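Histidine--tRNA ligase (Thermus thermophilus, PDB 1H4V) catalyses the ATP-dependent attachment of L-histidine to tRNA(His), working as a homodimeric class II aminoacyl-tRNA synthetase. Local coordinates at residues K15-R18 against M19-I23; L132-N136 against P137-A141; D140-A143 against V144-Y148. All coordinates share one frame; numbering follows the deposited sequence.

Contact 1: K15-R18 against M19-I23; sequences KELR and MHQRI. With SO4 (sulfate ion), chain B.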
ATOM      1  N   LYS A  15      -8.708  13.907   2.453  1.00 17.17           N
ATOM      2  CA  LYS A  15      -8.535  13.665   3.880  1.00 18.04           C
ATOM      3  C   LYS A  15      -8.654  12.220   4.357  1.00 17.98           C
ATOM      4  O   LYS A  15      -7.899  11.786   5.224  1.00 18.98           O
ATOM      5  CB  LYS A  15      -9.485  14.564   4.675  1.00 17.43           C
ATOM      6  CG  LYS A  15      -8.987  16.001   4.680  1.00 22.06           C
ATOM      7  CD  LYS A  15      -9.880  16.948   5.442  1.00 26.50           C
ATOM      8  CE  LYS A  15      -9.247  18.332   5.461  1.00 27.86           C
ATOM      9  NZ  LYS A  15     -10.128  19.336   6.099  1.00 32.34           N
ATOM     10  N   GLU A  16      -9.594  11.475   3.802  1.00 19.25           N
ATOM     11  CA  GLU A  16      -9.771  10.089   4.205  1.00 17.32           C
ATOM     12  C   GLU A  16      -8.474   9.313   3.984  1.00 16.89           C
ATOM     13  O   GLU A  16      -8.032   8.562   4.850  1.00 16.29           O
ATOM     14  CB  GLU A  16     -10.912   9.463   3.404  1.00 19.52           C
ATOM     15  CG  GLU A  16     -11.008   7.964   3.553  1.00 28.96           C
ATOM     16  CD  GLU A  16     -12.402   7.492   3.897  1.00 36.45           C
ATOM     17  OE1 GLU A  16     -13.333   7.695   3.087  1.00 36.70           O
ATOM     18  OE2 GLU A  16     -12.559   6.909   4.989  1.00 44.33           O
ATOM     19  N   LEU A  17      -7.862   9.501   2.821  1.00 16.15           N
ATOM     20  CA  LEU A  17      -6.615   8.813   2.514  1.00 16.43           C
ATOM     21  C   LEU A  17      -5.528   9.250   3.496  1.00 16.75           C
ATOM     22  O   LEU A  17      -4.777   8.420   4.025  1.00 16.72           O
ATOM     23  CB  LEU A  17      -6.155   9.153   1.096  1.00 14.42           C
ATOM     24  CG  LEU A  17      -5.320   8.159   0.282  1.00 18.15           C
ATOM     25  CD1 LEU A  17      -4.374   8.963  -0.612  1.00 15.71           C
ATOM     26  CD2 LEU A  17      -4.533   7.221   1.164  1.00 14.47           C
ATOM     27  N   ARG A  18      -5.445  10.559   3.728  1.00 13.51           N
ATOM     28  CA  ARG A  18      -4.430  11.096   4.616  1.00 15.46           C
ATOM     29  C   ARG A  18      -4.587  10.548   6.032  1.00 15.06           C
ATOM     30  O   ARG A  18      -3.598  10.292   6.716  1.00 10.70           O
ATOM     31  CB  ARG A  18      -4.455  12.626   4.587  1.00 14.79           C
ATOM     32  CG  ARG A  18      -3.802  13.213   3.325  1.00 21.30           C
ATOM     33  CD  ARG A  18      -4.050  14.720   3.192  1.00 20.09           C
ATOM     34  NE  ARG A  18      -3.618  15.445   4.386  1.00 29.79           N
ATOM     35  CZ  ARG A  18      -4.181  16.567   4.820  1.00 27.20           C
ATOM     36  NH1 ARG A  18      -5.204  17.091   4.156  1.00 27.29           N
ATOM     37  NH2 ARG A  18      -3.723  17.168   5.909  1.00 22.17           N
ATOM     38  N   MET A  19      -5.829  10.343   6.454  1.00 14.22           N
ATOM     39  CA  MET A  19      -6.075   9.798   7.777  1.00 16.92           C
ATOM     40  C   MET A  19      -5.534   8.360   7.839  1.00 16.74           C
ATOM     41  O   MET A  19      -4.877   7.985   8.802  1.00 17.49           O
ATOM     42  CB  MET A  19      -7.570   9.813   8.091  1.00 19.15           C
ATOM     43  CG  MET A  19      -7.876   9.523   9.543  1.00 31.43           C
ATOM     44  SD  MET A  19      -6.916  10.587  10.669  1.00 43.02           S
ATOM     45  CE  MET A  19      -7.889  12.070  10.627  1.00 40.21           C
ATOM     46  N   HIS A  20      -5.805   7.568   6.801  1.00 16.56           N
ATOM     47  CA  HIS A  20      -5.329   6.189   6.736  1.00 14.92           C
ATOM     48  C   HIS A  20      -3.805   6.140   6.749  1.00 15.24           C
ATOM     49  O   HIS A  20      -3.202   5.277   7.401  1.00 16.67           O
ATOM     50  CB  HIS A  20      -5.822   5.485   5.462  1.00 11.04           C
ATOM     51  CG  HIS A  20      -7.213   4.943   5.564  1.00 17.94           C
ATOM     52  ND1 HIS A  20      -7.596   3.765   4.952  1.00 17.16           N
ATOM     53  CD2 HIS A  20      -8.309   5.405   6.213  1.00 17.97           C
ATOM     54  CE1 HIS A  20      -8.866   3.526   5.226  1.00 19.75           C
ATOM     55  NE2 HIS A  20      -9.322   4.505   5.987  1.00 19.57           N
ATOM     56  N   GLN A  21      -3.180   7.055   6.013  1.00 14.23           N
ATOM     57  CA  GLN A  21      -1.725   7.087   5.944  1.00 15.04           C
ATOM     58  C   GLN A  21      -1.106   7.474   7.282  1.00 16.21           C
ATOM     59  O   GLN A  21      -0.024   7.003   7.618  1.00 16.46           O
ATOM     60  CB  GLN A  21      -1.267   8.046   4.840  1.00 14.38           C
ATOM     61  CG  GLN A  21      -1.821   7.647   3.468  1.00 20.16           C
ATOM     62  CD  GLN A  21      -1.434   8.590   2.358  1.00 17.25           C
ATOM     63  OE1 GLN A  21      -1.532   9.805   2.506  1.00 15.72           O
ATOM     64  NE2 GLN A  21      -1.013   8.035   1.224  1.00 18.30           N
ATOM     65  N   ARG A  22      -1.791   8.321   8.045  1.00 14.97           N
ATOM     66  CA  ARG A  22      -1.284   8.734   9.342  1.00 17.61           C
ATOM     67  C   ARG A  22      -1.327   7.546  10.287  1.00 16.96           C
ATOM     68  O   ARG A  22      -0.368   7.263  11.010  1.00 16.18           O
ATOM     69  CB  ARG A  22      -2.130   9.869   9.923  1.00 18.70           C
ATOM     70  CG  ARG A  22      -1.760  11.241   9.420  1.00 28.71           C
ATOM     71  CD  ARG A  22      -2.024  12.268  10.503  1.00 34.98           C
ATOM     72  NE  ARG A  22      -1.758  13.631  10.062  1.00 36.53           N
ATOM     73  CZ  ARG A  22      -1.798  14.688  10.868  1.00 38.01           C
ATOM     74  NH1 ARG A  22      -2.087  14.522  12.151  1.00 33.73           N
ATOM     75  NH2 ARG A  22      -1.566  15.906  10.389  1.00 37.04           N
ATOM     76  N   ILE A  23      -2.461   6.858  10.270  1.00 15.98           N
ATOM     77  CA  ILE A  23      -2.666   5.701  11.114  1.00 14.86           C
ATOM     78  C   ILE A  23      -1.597   4.651  10.864  1.00 15.46           C
ATOM     79  O   ILE A  23      -0.983   4.147  11.812  1.00 16.18           O
ATOM     80  CB  ILE A  23      -4.067   5.112  10.879  1.00 14.32           C
ATOM     81  CG1 ILE A  23      -5.118   6.156  11.288  1.00 12.25           C
ATOM     82  CG2 ILE A  23      -4.254   3.846  11.691  1.00 14.08           C
ATOM     83  CD1 ILE A  23      -6.539   5.769  10.980  1.00  8.63           C
TER
HETATM   84  S   SO4 B1422      -0.621  14.902   6.452  1.00 40.80           S
HETATM   85  O1  SO4 B1422      -1.284  16.069   7.068  1.00 37.55           O
HETATM   86  O2  SO4 B1422      -0.410  13.859   7.471  1.00 39.08           O
HETATM   87  O3  SO4 B1422       0.681  15.290   5.887  1.00 39.25           O
HETATM   88  O4  SO4 B1422      -1.477  14.378   5.369  1.00 40.06           O
HETATM   89  O   HOH W   1     -11.600   5.620   6.833  1.00 29.95           O
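Arg18 and Arg22, one turn apart on helix 14-33 of the class II catalytic region, both set CG anti to their carbonyl carbon (chi1 -77° and -83°), and from there their chains diverge: Arg18 bends at chi3, Arg22 already at chi2. Both guanidinium groups reach one sulfate ion, probably from the crystallisation liquor, each presenting its edge with the sulfur in its plane. Arg18 grips with two nearly straight bonds, NE to sulfate O4 at 2.6 Å and NH2 to sulfate O1 at 2.9 Å. Arg22 NE gives a 2.9 Å bond to sulfate O2, and sulfate O1 accepts a hydrogen bond from each arginine, the one from Arg22 NH2 being weak. The two positive groups would be expected to stabilise the bound anion. Arg18 NH2 also bonds Pro324 O.

Leu17 and Gln21 form the next i to i+4 pair. Methyl CD2 of Leu17 lies 3.6 Å from Gln21 CG and equally close to the amide carbon, the two side chains crossing at a slant; Gln21 NE2 then bonds Glu38 of the second subunit. The backbone carries the regular i to i+4 bonds, from Met19 N to Lys15 O through Arg22 N to Arg18 O.

Glu16 and His20 extend alongside each other, with carboxylate and ring planes nearly perpendicular. Glu16 OE1 pairs with Lys10. A water lies by Glu16 OE2, too near for that bond to be taken at face value, and its oxygen sits in the plane of the imidazole, 2.7 Å from His20 NE2.

Contact 2: L132-N136 against P137-A141; sequences LGSEN and PILDA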
ATOM      1  N   LEU A 132       6.617 -14.299  16.446  1.00 18.07           N
ATOM      2  CA  LEU A 132       6.651 -15.754  16.311  1.00 16.84           C
ATOM      3  C   LEU A 132       7.930 -16.409  16.802  1.00 17.67           C
ATOM      4  O   LEU A 132       9.020 -15.864  16.629  1.00 17.80           O
ATOM      5  CB  LEU A 132       6.463 -16.127  14.845  1.00 15.29           C
ATOM      6  CG  LEU A 132       5.337 -15.389  14.140  1.00 17.30           C
ATOM      7  CD1 LEU A 132       5.509 -15.482  12.630  1.00 26.80           C
ATOM      8  CD2 LEU A 132       4.025 -15.973  14.576  1.00 21.19           C
ATOM      9  N   GLY A 133       7.782 -17.592  17.400  1.00 19.04           N
ATOM     10  CA  GLY A 133       8.930 -18.339  17.874  1.00 19.35           C
ATOM     11  C   GLY A 133       9.125 -18.485  19.368  1.00 19.77           C
ATOM     12  O   GLY A 133      10.020 -19.204  19.796  1.00 22.78           O
ATOM     13  N   SER A 134       8.303 -17.836  20.176  1.00 18.91           N
ATOM     14  CA  SER A 134       8.482 -17.944  21.613  1.00 19.34           C
ATOM     15  C   SER A 134       7.188 -18.013  22.413  1.00 20.83           C
ATOM     16  O   SER A 134       6.176 -17.426  22.040  1.00 21.44           O
ATOM     17  CB  SER A 134       9.332 -16.772  22.112  1.00 18.02           C
ATOM     18  OG  SER A 134       9.487 -16.832  23.518  1.00 21.24           O
ATOM     19  N   GLU A 135       7.245 -18.729  23.532  1.00 21.42           N
ATOM     20  CA  GLU A 135       6.099 -18.889  24.421  1.00 21.37           C
ATOM     21  C   GLU A 135       6.201 -17.920  25.605  1.00 20.77           C
ATOM     22  O   GLU A 135       5.277 -17.808  26.414  1.00 21.49           O
ATOM     23  CB  GLU A 135       6.051 -20.330  24.940  1.00 23.44           C
ATOM     24  CG  GLU A 135       4.925 -20.588  25.916  1.00 34.68           C
ATOM     25  CD  GLU A 135       3.565 -20.617  25.238  1.00 39.25           C
ATOM     26  OE1 GLU A 135       2.563 -20.275  25.900  1.00 42.73           O
ATOM     27  OE2 GLU A 135       3.501 -20.995  24.048  1.00 36.61           O
ATOM     28  N   ASN A 136       7.330 -17.223  25.699  1.00 19.87           N
ATOM     29  CA  ASN A 136       7.576 -16.274  26.785  1.00 19.33           C
ATOM     30  C   ASN A 136       6.443 -15.261  26.985  1.00 18.92           C
ATOM     31  O   ASN A 136       6.074 -14.547  26.063  1.00 17.97           O
ATOM     32  CB  ASN A 136       8.889 -15.531  26.535  1.00 18.11           C
ATOM     33  CG  ASN A 136       9.434 -14.898  27.792  1.00 21.73           C
ATOM     34  OD1 ASN A 136       8.760 -14.101  28.440  1.00 20.05           O
ATOM     35  ND2 ASN A 136      10.661 -15.266  28.159  1.00 22.74           N
ATOM     36  N   PRO A 137       5.876 -15.195  28.204  1.00 20.23           N
ATOM     37  CA  PRO A 137       4.780 -14.276  28.534  1.00 19.38           C
ATOM     38  C   PRO A 137       5.109 -12.797  28.355  1.00 20.78           C
ATOM     39  O   PRO A 137       4.212 -11.947  28.298  1.00 22.14           O
ATOM     40  CB  PRO A 137       4.437 -14.644  29.980  1.00 19.64           C
ATOM     41  CG  PRO A 137       5.710 -15.201  30.506  1.00 19.29           C
ATOM     42  CD  PRO A 137       6.220 -16.032  29.367  1.00 17.34           C
ATOM     43  N   ILE A 138       6.396 -12.485  28.276  1.00 19.38           N
ATOM     44  CA  ILE A 138       6.799 -11.110  28.054  1.00 17.46           C
ATOM     45  C   ILE A 138       6.264 -10.674  26.683  1.00 16.03           C
ATOM     46  O   ILE A 138       5.829  -9.544  26.514  1.00 18.64           O
ATOM     47  CB  ILE A 138       8.350 -10.965  28.103  1.00 16.65           C
ATOM     48  CG1 ILE A 138       8.812 -10.922  29.564  1.00 17.71           C
ATOM     49  CG2 ILE A 138       8.798  -9.712  27.364  1.00 12.13           C
ATOM     50  CD1 ILE A 138      10.326 -10.998  29.758  1.00 16.29           C
ATOM     51  N   LEU A 139       6.266 -11.582  25.716  1.00 14.10           N
ATOM     52  CA  LEU A 139       5.792 -11.248  24.382  1.00 15.53           C
ATOM     53  C   LEU A 139       4.303 -10.938  24.328  1.00 18.37           C
ATOM     54  O   LEU A 139       3.867 -10.117  23.514  1.00 18.37           O
ATOM     55  CB  LEU A 139       6.130 -12.373  23.410  1.00 12.90           C
ATOM     56  CG  LEU A 139       7.637 -12.601  23.380  1.00 16.92           C
ATOM     57  CD1 LEU A 139       7.952 -13.849  22.605  1.00 20.71           C
ATOM     58  CD2 LEU A 139       8.325 -11.382  22.775  1.00 16.97           C
ATOM     59  N   ASP A 140       3.523 -11.586  25.192  1.00 19.17           N
ATOM     60  CA  ASP A 140       2.081 -11.347  25.236  1.00 20.52           C
ATOM     61  C   ASP A 140       1.822  -9.947  25.780  1.00 19.31           C
ATOM     62  O   ASP A 140       1.020  -9.195  25.237  1.00 19.01           O
ATOM     63  CB  ASP A 140       1.390 -12.382  26.130  1.00 22.76           C
ATOM     64  CG  ASP A 140       1.721 -13.803  25.732  1.00 28.11           C
ATOM     65  OD1 ASP A 140       0.795 -14.639  25.672  1.00 31.38           O
ATOM     66  OD2 ASP A 140       2.912 -14.091  25.487  1.00 30.74           O
ATOM     67  N   ALA A 141       2.517  -9.595  26.854  1.00 20.06           N
ATOM     68  CA  ALA A 141       2.353  -8.276  27.443  1.00 18.98           C
ATOM     69  C   ALA A 141       2.802  -7.213  26.438  1.00 18.57           C
ATOM     70  O   ALA A 141       2.212  -6.133  26.356  1.00 19.31           O
ATOM     71  CB  ALA A 141       3.167  -8.171  28.737  1.00 13.48           C
TER
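Asn136 caps the amino end of helix 137-153, its side-chain OD1 accepting from Ile138 N at 2.9 Å. This N-cap precedes the helix that follows strand 123-132 in the catalytic region. The bond is well formed: the N-H points at OD1 with an angle of 162°, and the donor lies in the amide plane on a lone pair of the oxygen. With CG anti to the backbone N (chi1 -161°), the amide turns back over the first residues of the helix, and OD1 sits against CB of Ile138 as well.

A second hydrogen bond uses the main chain of the same residue. Leu139 N donates to Asn136 O at 3.0 Å, approaching from well above the carbonyl plane, and Asn136 thus engages two successive amide groups of the first turn. Before the cap, Ser134 OG accepts from Asn136 N, an ST turn that ties the incoming loop to the capping residue.

Charged and polar partners come from other parts of the chain. Asp140 OD1 bonds Thr267 and its OD2 pairs with Arg287, a residue that also binds Ser134 O; Glu135 makes a salt bridge with Arg266. Helix start and loop are thereby fastened to neighbouring parts of the catalytic region.

Van der Waals contacts add to this. The pyrrolidine ring of Pro137 crosses the Asn136 side chain, and Leu361 of the second subunit packs on Ser134, Asn136 and Leu139. Leu139 itself reaches back to the loop, its CD1 methyl lying 3.3 Å from Ser134 CB and 3.5 Å from Ser134 OG.

Contact 3: D140-A143 against V144-Y148; sequences DAEA and VVLLY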
ATOM      1  N   ASP A 140       3.523 -11.586  25.192  1.00 19.17           N
ATOM      2  CA  ASP A 140       2.081 -11.347  25.236  1.00 20.52           C
ATOM      3  C   ASP A 140       1.822  -9.947  25.780  1.00 19.31           C
ATOM      4  O   ASP A 140       1.020  -9.195  25.237  1.00 19.01           O
ATOM      5  CB  ASP A 140       1.390 -12.382  26.130  1.00 22.76           C
ATOM      6  CG  ASP A 140       1.721 -13.803  25.732  1.00 28.11           C
ATOM      7  OD1 ASP A 140       0.795 -14.639  25.672  1.00 31.38           O
ATOM      8  OD2 ASP A 140       2.912 -14.091  25.487  1.00 30.74           O
ATOM      9  N   ALA A 141       2.517  -9.595  26.854  1.00 20.06           N
ATOM     10  CA  ALA A 141       2.353  -8.276  27.443  1.00 18.98           C
ATOM     11  C   ALA A 141       2.802  -7.213  26.438  1.00 18.57           C
ATOM     12  O   ALA A 141       2.212  -6.133  26.356  1.00 19.31           O
ATOM     13  CB  ALA A 141       3.167  -8.171  28.737  1.00 13.48           C
ATOM     14  N   GLU A 142       3.846  -7.521  25.673  1.00 17.07           N
ATOM     15  CA  GLU A 142       4.359  -6.582  24.681  1.00 17.67           C
ATOM     16  C   GLU A 142       3.342  -6.362  23.565  1.00 17.84           C
ATOM     17  O   GLU A 142       3.130  -5.230  23.132  1.00 19.90           O
ATOM     18  CB  GLU A 142       5.682  -7.089  24.104  1.00 17.15           C
ATOM     19  CG  GLU A 142       6.303  -6.187  23.066  1.00 18.21           C
ATOM     20  CD  GLU A 142       7.735  -6.584  22.731  1.00 23.78           C
ATOM     21  OE1 GLU A 142       8.663  -5.785  22.993  1.00 23.62           O
ATOM     22  OE2 GLU A 142       7.937  -7.700  22.206  1.00 25.38           O
ATOM     23  N   ALA A 143       2.705  -7.438  23.111  1.00 16.39           N
ATOM     24  CA  ALA A 143       1.699  -7.347  22.057  1.00 14.83           C
ATOM     25  C   ALA A 143       0.582  -6.410  22.509  1.00 14.95           C
ATOM     26  O   ALA A 143       0.144  -5.540  21.752  1.00 14.61           O
ATOM     27  CB  ALA A 143       1.127  -8.733  21.750  1.00 12.88           C
ATOM     28  N   VAL A 144       0.137  -6.595  23.751  1.00 14.28           N
ATOM     29  CA  VAL A 144      -0.919  -5.772  24.337  1.00 15.55           C
ATOM     30  C   VAL A 144      -0.491  -4.303  24.427  1.00 17.30           C
ATOM     31  O   VAL A 144      -1.191  -3.407  23.951  1.00 16.59           O
ATOM     32  CB  VAL A 144      -1.309  -6.276  25.759  1.00 15.97           C
ATOM     33  CG1 VAL A 144      -2.260  -5.303  26.410  1.00 16.79           C
ATOM     34  CG2 VAL A 144      -1.975  -7.663  25.673  1.00 15.46           C
ATOM     35  N   VAL A 145       0.664  -4.054  25.034  1.00 17.79           N
ATOM     36  CA  VAL A 145       1.157  -2.688  25.166  1.00 16.27           C
ATOM     37  C   VAL A 145       1.393  -2.034  23.808  1.00 14.07           C
ATOM     38  O   VAL A 145       1.089  -0.862  23.631  1.00 13.59           O
ATOM     39  CB  VAL A 145       2.468  -2.638  25.970  1.00 19.20           C
ATOM     40  CG1 VAL A 145       2.921  -1.194  26.127  1.00 24.87           C
ATOM     41  CG2 VAL A 145       2.259  -3.270  27.331  1.00 22.15           C
ATOM     42  N   LEU A 146       1.938  -2.787  22.852  1.00 13.72           N
ATOM     43  CA  LEU A 146       2.188  -2.245  21.517  1.00 14.92           C
ATOM     44  C   LEU A 146       0.893  -1.775  20.842  1.00 15.77           C
ATOM     45  O   LEU A 146       0.871  -0.720  20.211  1.00 16.91           O
ATOM     46  CB  LEU A 146       2.881  -3.279  20.627  1.00 13.05           C
ATOM     47  CG  LEU A 146       4.392  -3.468  20.793  1.00 15.15           C
ATOM     48  CD1 LEU A 146       4.880  -4.481  19.784  1.00 13.08           C
ATOM     49  CD2 LEU A 146       5.119  -2.146  20.591  1.00 12.63           C
ATOM     50  N   LEU A 147      -0.175  -2.559  20.975  1.00 14.93           N
ATOM     51  CA  LEU A 147      -1.458  -2.197  20.396  1.00 15.91           C
ATOM     52  C   LEU A 147      -1.979  -0.977  21.131  1.00 17.99           C
ATOM     53  O   LEU A 147      -2.426  -0.005  20.516  1.00 18.94           O
ATOM     54  CB  LEU A 147      -2.457  -3.349  20.528  1.00 14.69           C
ATOM     55  CG  LEU A 147      -3.909  -3.004  20.203  1.00 17.99           C
ATOM     56  CD1 LEU A 147      -4.007  -2.487  18.767  1.00 16.04           C
ATOM     57  CD2 LEU A 147      -4.782  -4.236  20.407  1.00 13.89           C
ATOM     58  N   TYR A 148      -1.909  -1.028  22.453  1.00 18.34           N
ATOM     59  CA  TYR A 148      -2.355   0.082  23.284  1.00 20.78           C
ATOM     60  C   TYR A 148      -1.633   1.363  22.839  1.00 21.85           C
ATOM     61  O   TYR A 148      -2.266   2.399  22.627  1.00 20.74           O
ATOM     62  CB  TYR A 148      -2.040  -0.233  24.748  1.00 22.75           C
ATOM     63  CG  TYR A 148      -2.545   0.780  25.742  1.00 27.77           C
ATOM     64  CD1 TYR A 148      -3.908   0.986  25.926  1.00 28.79           C
ATOM     65  CD2 TYR A 148      -1.656   1.522  26.519  1.00 27.01           C
ATOM     66  CE1 TYR A 148      -4.377   1.904  26.862  1.00 27.60           C
ATOM     67  CE2 TYR A 148      -2.112   2.441  27.452  1.00 26.19           C
ATOM     68  CZ  TYR A 148      -3.473   2.625  27.620  1.00 29.31           C
ATOM     69  OH  TYR A 148      -3.929   3.525  28.556  1.00 33.33           O
TER
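Asp140 O receives Val144 N in a 3.1 Å hydrogen bond, and the CG2 methyl of Val144 rests 3.4 Å from the same oxygen. That methyl is placed there by its torsion: CG1 stands anti to the backbone N (chi1 172°), which turns CG2 back beside that nitrogen and toward the preceding turn.

Ala141 repeats the pattern one residue on. Its carbonyl oxygen takes a nearly straight bond from Val145 N, with an N-H to oxygen angle of 172°, while Val145 CG2 lies 3.0 Å from Ala141 O. The methyl of Ala141 looks away from the following turn and meets His243 of helix 231-246 and Phe345 of the second subunit.

These are successive i to i+4 steps along helix 137-153, which packs against the second subunit and against the mixed sheet of the catalytic region, where Phe269 of strand 267-272 touches Ala143, Val144 and Leu147, and Phe305 and Phe307 of strand 302-308 touch Leu147.

Glu142 carries the main side-chain pairing. Its extended chain follows the Leu146 side chain in the same direction, and Glu142 CG lies 4.0 Å from Leu146 CD1. The backbone bond from Leu146 N to Glu142 O measures 2.7 Å. Both CB and CG of Leu146 fold close over that oxygen. Farther out the buried carboxylate is met by two arginines: OE2 pairs with Arg103, OE1 with Arg352 of the second subunit.

Ala143 O accepts from Leu147 N at 3.1 Å, and Leu147 CB lies 3.6 Å from Ala143 O.

How the contacts relate
All three contacts are local and none closes a long loop. Contact 1 spans the first turns of helix 14-33 near the N terminus, tied to helix 309-318 and the loop after it. The chain then passes through strands 102-111 and 123-132 before contact 2 turns it from the latter into helix 137-153. Contact 3 continues along that helix; none nests in or crosses another, but contacts 2 and 3 overlap at Asp140 and Ala141, with their centres about 10 Å apart. Contact 1 precedes both and touches neither, its nearest atoms being about 9 Å from contact 3. Each also reaches the second subunit, joining the catalytic region to its dimer partner.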